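Side-chain contacts in ribose-5-phosphate isomerase RpiB (Thermotoga maritima, PDB 1O1X), which probably catalyses the interconversion of ribose 5-phosphate and ribulose 5-phosphate, as a sugar-phosphate isomerase of the LacAB/RpiB family: residues A[56-61]-A[85-90]; A[63-68]-A[113-118]. All blocks are in the same frame, centred on the assembly; numbering follows the deposited sequence. Where two conformers were deposited one is given.

Contact 1: A[56-61]-A[85-90]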
loop_
_atom_site.group_PDB
_atom_site.type_symbol
_atom_site.label_atom_id
_atom_site.label_comp_id
_atom_site.label_asym_id
_atom_site.label_seq_id
_atom_site.Cartn_x
_atom_site.Cartn_y
_atom_site.Cartn_z
ATOM N N ASP A 56 -14.613 -10.290 20.215
ATOM C CA ASP A 56 -15.934 -10.056 20.775
ATOM C C ASP A 56 -16.798 -9.271 19.771
ATOM O O ASP A 56 -17.999 -9.530 19.634
ATOM C CB ASP A 56 -15.827 -9.313 22.089
ATOM C CG ASP A 56 -15.219 -10.165 23.209
ATOM O OD1 ASP A 56 -15.483 -11.411 23.171
ATOM O OD2 ASP A 56 -14.543 -9.660 24.174
ATOM N N TYR A 57 -16.161 -8.359 19.039
ATOM C CA TYR A 57 -16.848 -7.488 18.076
ATOM C C TYR A 57 -17.057 -8.124 16.688
ATOM O O TYR A 57 -18.110 -7.913 16.055
ATOM C CB TYR A 57 -16.173 -6.098 18.055
ATOM C CG TYR A 57 -16.400 -5.432 19.380
ATOM C CD1 TYR A 57 -17.585 -4.784 19.636
ATOM C CD2 TYR A 57 -15.487 -5.584 20.428
ATOM C CE1 TYR A 57 -17.841 -4.220 20.903
ATOM C CE2 TYR A 57 -15.735 -5.053 21.685
ATOM C CZ TYR A 57 -16.902 -4.345 21.904
ATOM O OH TYR A 57 -17.170 -3.821 23.149
ATOM N N ALA A 58 -16.092 -8.927 16.246
ATOM C CA ALA A 58 -16.225 -9.778 15.068
ATOM C C ALA A 58 -17.491 -10.636 15.176
ATOM O O ALA A 58 -18.267 -10.710 14.218
ATOM C CB ALA A 58 -14.984 -10.674 14.896
ATOM N N LYS A 59 -17.731 -11.217 16.361
ATOM C CA LYS A 59 -18.838 -12.153 16.557
ATOM C C LYS A 59 -20.182 -11.455 16.412
ATOM O O LYS A 59 -21.135 -12.044 15.887
ATOM C CB LYS A 59 -18.806 -12.799 17.949
ATOM C CG LYS A 59 -17.701 -13.794 18.158
ATOM C CD LYS A 59 -17.670 -14.246 19.617
ATOM C CE LYS A 59 -16.768 -15.474 19.751
ATOM N NZ LYS A 59 -15.284 -15.211 19.759
ATOM N N LYS A 60 -20.272 -10.226 16.881
ATOM C CA LYS A 60 -21.536 -9.477 16.793
ATOM C C LYS A 60 -21.930 -9.184 15.318
ATOM O O LYS A 60 -23.088 -9.289 14.941
ATOM C CB LYS A 60 -21.455 -8.162 17.573
ATOM C CG LYS A 60 -21.129 -8.310 19.061
ATOM C CD LYS A 60 -20.947 -6.978 19.744
ATOM C CE LYS A 60 -20.643 -7.108 21.274
ATOM N NZ LYS A 60 -21.628 -8.019 21.927
ATOM N N VAL A 61 -20.972 -8.771 14.516
ATOM C CA VAL A 61 -21.210 -8.513 13.086
ATOM C C VAL A 61 -21.479 -9.832 12.332
ATOM O O VAL A 61 -22.406 -9.925 11.519
ATOM C CB VAL A 61 -20.064 -7.709 12.433
ATOM C CG1 VAL A 61 -20.193 -7.667 10.903
ATOM C CG2 VAL A 61 -20.027 -6.288 12.968
ATOM N N ILE A 85 -8.895 -12.611 10.754
ATOM C CA ILE A 85 -8.763 -13.948 11.325
ATOM C C ILE A 85 -10.042 -14.358 12.063
ATOM O O ILE A 85 -10.625 -15.393 11.778
ATOM C CB ILE A 85 -7.538 -14.040 12.230
ATOM C CG1 ILE A 85 -6.227 -13.821 11.438
ATOM C CG2 ILE A 85 -7.438 -15.400 12.893
ATOM C CD1 ILE A 85 -5.070 -13.395 12.291
ATOM N N ALA A 86 -10.509 -13.527 12.984
ATOM C CA ALA A 86 -11.640 -13.894 13.830
ATOM C C ALA A 86 -12.931 -14.133 13.067
ATOM O O ALA A 86 -13.646 -15.105 13.330
ATOM C CB ALA A 86 -11.852 -12.842 14.910
ATOM N N ALA A 87 -13.227 -13.268 12.093
ATOM C CA ALA A 87 -14.490 -13.341 11.373
ATOM C C ALA A 87 -14.530 -14.541 10.442
ATOM O O ALA A 87 -15.583 -15.139 10.262
ATOM C CB ALA A 87 -14.796 -12.023 10.632
ATOM N N ASN A 88 -13.388 -14.908 9.882
ATOM C CA ASN A 88 -13.343 -16.001 8.920
ATOM C C ASN A 88 -13.341 -17.403 9.559
ATOM O O ASN A 88 -13.277 -18.422 8.881
ATOM C CB ASN A 88 -12.172 -15.775 7.989
ATOM C CG ASN A 88 -12.474 -14.700 6.941
ATOM O OD1 ASN A 88 -13.570 -14.708 6.329
ATOM N ND2 ASN A 88 -11.518 -13.807 6.718
ATOM N N ARG A 89 -13.454 -17.456 10.883
ATOM C CA ARG A 89 -13.699 -18.703 11.613
ATOM C C ARG A 89 -15.060 -19.310 11.294
ATOM O O ARG A 89 -15.272 -20.494 11.514
ATOM C CB ARG A 89 -13.593 -18.462 13.114
ATOM C CG ARG A 89 -12.173 -18.394 13.621
ATOM C CD ARG A 89 -11.478 -19.751 13.602
ATOM N NE ARG A 89 -10.230 -19.696 14.345
ATOM C CZ ARG A 89 -9.055 -19.270 13.856
ATOM N NH1 ARG A 89 -8.928 -18.851 12.606
ATOM N NH2 ARG A 89 -7.996 -19.261 14.652
ATOM N N TYR A 90 -15.974 -18.489 10.777
ATOM C CA TYR A 90 -17.369 -18.889 10.620
ATOM C C TYR A 90 -17.707 -19.251 9.188
ATOM O O TYR A 90 -17.505 -18.447 8.262
ATOM C CB TYR A 90 -18.270 -17.766 11.117
ATOM C CG TYR A 90 -18.049 -17.516 12.581
ATOM C CD1 TYR A 90 -18.714 -18.278 13.533
ATOM C CD2 TYR A 90 -17.148 -16.553 13.010
ATOM C CE1 TYR A 90 -18.465 -18.092 14.863
ATOM C CE2 TYR A 90 -16.907 -16.344 14.330
ATOM C CZ TYR A 90 -17.557 -17.123 15.251
ATOM O OH TYR A 90 -17.358 -16.902 16.565
#
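Ala58, on helix 54-66, turns its methyl toward helix 81-87, where CB meets CB of Ala86 at 3.8 Å and CB of Ala87 more loosely at 4.5 Å. Alanine suits all three places: a methyl apiece lets the backbones come close, with the CA atoms of Ala58 and Ala87 only 5.4 Å apart, and Leu75 of strand 72-75 touches Ala58 and Ala87. One residue on, Lys59 carries the contact outward with its aliphatic chain. CG lies beside the backbone N (chi1 -71°), the middle of the chain is extended, and a bend at chi4 (78°) turns the amino end. The chain crosses Tyr90 at about a right angle, and the hydroxyl OH of Tyr90 sits 3.5 Å from CG of Lys59 and equally close to its CE. A long side chain with a polar end fits this partly exposed border, and the tyrosine hydroxyl turns to Val155 of the second subunit for its polar contact. Ala86 also packs on Ile152 of that subunit, so the seam leads into the subunit interface. The two helices cover the same face of the parallel sheet, as in the Rossmann-like alpha/beta/alpha sandwich of RpiB.

Contact 2: A[63-68]-A[113-118]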
loop_
_atom_site.group_PDB
_atom_site.type_symbol
_atom_site.label_atom_id
_atom_site.label_comp_id
_atom_site.label_asym_id
_atom_site.label_seq_id
_atom_site.Cartn_x
_atom_site.Cartn_y
_atom_site.Cartn_z
ATOM N N GLN A 63 -22.772 -12.549 13.570
ATOM C CA GLN A 63 -24.092 -13.053 13.899
ATOM C C GLN A 63 -25.157 -12.316 13.057
ATOM O O GLN A 63 -26.120 -12.889 12.588
ATOM C CB GLN A 63 -24.330 -12.874 15.400
ATOM C CG GLN A 63 -25.776 -12.926 15.864
ATOM C CD GLN A 63 -26.374 -14.277 15.687
ATOM O OE1 GLN A 63 -25.653 -15.291 15.699
ATOM N NE2 GLN A 63 -27.701 -14.316 15.511
ATOM N N SER A 64 -24.955 -11.030 12.888
ATOM C CA SER A 64 -25.881 -10.216 12.135
ATOM C C SER A 64 -25.920 -10.618 10.636
ATOM O O SER A 64 -26.998 -10.702 10.030
ATOM C CB SER A 64 -25.538 -8.746 12.370
ATOM O OG SER A 64 -26.488 -7.958 11.720
ATOM N N ILE A 65 -24.762 -10.944 10.059
ATOM C CA ILE A 65 -24.693 -11.409 8.679
ATOM C C ILE A 65 -25.306 -12.808 8.538
ATOM O O ILE A 65 -26.130 -13.051 7.643
ATOM C CB ILE A 65 -23.244 -11.412 8.177
ATOM C CG1 ILE A 65 -22.664 -9.998 8.066
ATOM C CG2 ILE A 65 -23.116 -12.149 6.861
ATOM C CD1 ILE A 65 -23.495 -9.015 7.231
ATOM N N LEU A 66 -24.930 -13.733 9.417
ATOM C CA LEU A 66 -25.447 -15.102 9.351
ATOM C C LEU A 66 -26.948 -15.191 9.602
ATOM O O LEU A 66 -27.606 -16.081 9.066
ATOM C CB LEU A 66 -24.707 -16.030 10.330
ATOM C CG LEU A 66 -23.226 -16.217 10.025
ATOM C CD1 LEU A 66 -22.642 -17.168 11.038
ATOM C CD2 LEU A 66 -22.978 -16.750 8.620
ATOM N N SER A 67 -27.487 -14.286 10.390
ATOM C CA SER A 67 -28.941 -14.233 10.657
ATOM C C SER A 67 -29.736 -13.455 9.572
ATOM O O SER A 67 -30.923 -13.245 9.710
ATOM C CB SER A 67 -29.212 -13.620 12.027
ATOM O OG SER A 67 -28.887 -12.260 12.015
ATOM N N ASN A 68 -29.059 -12.999 8.525
ATOM C CA ASN A 68 -29.625 -12.145 7.493
ATOM C C ASN A 68 -30.254 -10.865 8.063
ATOM O O ASN A 68 -31.273 -10.420 7.568
ATOM C CB ASN A 68 -30.654 -12.916 6.645
ATOM C CG ASN A 68 -31.092 -12.133 5.404
ATOM O OD1 ASN A 68 -30.289 -11.427 4.755
ATOM N ND2 ASN A 68 -32.372 -12.245 5.077
ATOM N N ALA A 113 -17.399 -11.300 -1.150
ATOM C CA ALA A 113 -17.158 -10.989 0.238
ATOM C C ALA A 113 -18.383 -10.342 0.858
ATOM O O ALA A 113 -19.056 -9.499 0.238
ATOM C CB ALA A 113 -15.965 -10.117 0.357
ATOM N N ASN A 114 -18.674 -10.720 2.101
ATOM C CA ASN A 114 -19.817 -10.141 2.802
ATOM C C ASN A 114 -19.420 -9.302 4.014
ATOM O O ASN A 114 -20.240 -8.623 4.586
ATOM C CB ASN A 114 -20.885 -11.202 3.104
ATOM C CG ASN A 114 -20.356 -12.423 3.843
ATOM O OD1 ASN A 114 -19.296 -12.385 4.451
ATOM N ND2 ASN A 114 -21.154 -13.488 3.852
ATOM N N ILE A 115 -18.136 -9.300 4.337
ATOM C CA ILE A 115 -17.573 -8.404 5.339
ATOM C C ILE A 115 -16.319 -7.753 4.810
ATOM O O ILE A 115 -15.424 -8.419 4.296
ATOM C CB ILE A 115 -17.268 -9.112 6.709
ATOM C CG1 ILE A 115 -18.544 -9.670 7.345
ATOM C CG2 ILE A 115 -16.591 -8.149 7.659
ATOM C CD1 ILE A 115 -18.347 -10.254 8.724
ATOM N N LEU A 116 -16.286 -6.436 4.927
ATOM C CA LEU A 116 -15.131 -5.619 4.602
ATOM C C LEU A 116 -14.345 -5.374 5.897
ATOM O O LEU A 116 -14.898 -4.933 6.880
ATOM C CB LEU A 116 -15.558 -4.285 3.992
ATOM C CG LEU A 116 -14.495 -3.179 3.883
ATOM C CD1 LEU A 116 -13.420 -3.649 2.943
ATOM C CD2 LEU A 116 -15.108 -1.886 3.413
ATOM N N VAL A 117 -13.057 -5.646 5.868
ATOM C CA VAL A 117 -12.221 -5.370 7.007
ATOM C C VAL A 117 -11.257 -4.241 6.643
ATOM O O VAL A 117 -10.567 -4.295 5.601
ATOM C CB VAL A 117 -11.427 -6.652 7.460
ATOM C CG1 VAL A 117 -10.493 -6.330 8.620
ATOM C CG2 VAL A 117 -12.372 -7.805 7.792
ATOM N N LEU A 118 -11.166 -3.269 7.532
ATOM C CA LEU A 118 -10.329 -2.111 7.353
ATOM C C LEU A 118 -9.346 -1.943 8.502
ATOM O O LEU A 118 -9.679 -2.168 9.648
ATOM C CB LEU A 118 -11.180 -0.837 7.286
ATOM C CG LEU A 118 -12.209 -0.746 6.183
ATOM C CD1 LEU A 118 -13.158 0.420 6.427
ATOM C CD2 LEU A 118 -11.518 -0.607 4.849
#
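Ile65, in the last turn of helix 54-66, lies over the entry to strand 115-117, its CA 7.7 Å from that of Asn114, a separation that leaves the meeting to side chains. This is helix-on-sheet packing of a parallel alpha/beta fold, with the strand running between 72-75 and 95-97. Beta-branched isoleucine suits the place because its two branches serve different partners. CG1 stands beside the backbone N (chi1 -67°) and meets CG1 of buried Ile115 at 4.2 Å, an apolar touch between obliquely crossing chains; Ile115 in turn packs on Leu75 and Ala95. The amide of Asn114 has polar work of its own: OD1 accepts from the backbone N of Arg94 and ND2 donates to the carbonyl O of Gly92, two bonds that fix the rotation of the group and tie the strand entry to the chain leading into strand 95-97. Asparagine fits such a bridge, offering an acceptor and a donor on one short stem. Beyond Ile65 the helix closes in a Schellman motif, with Asn68 at positive phi. The methyl CG2 of Ile65 rests over the face of the Asn114 amide, almost directly above ND2 at 3.8 Å and 4.1 Å from CG.

The two contacts lie with their centres about 9 Å apart and share helix 54-66, contact 1 using its earlier turns and contact 2 its C-terminal end. Along the chain the segments alternate: 56-61, 63-68, 85-90, 113-118. One helix thus reaches first to its neighbour helix 81-87 and then to strand 115-117 of the five-stranded parallel sheet. The contacts abut where Val61 CG1 packs 3.9 Å from Ile115 CD1, and Leu75 of strand 72-75 touches Ala58, Val61 and Ala87 of contact 1 and Ile115 of contact 2. Contact 1 borders the second subunit, whereas no other chain touches the segments of contact 2, so only contact 1 lies near the subunit interface.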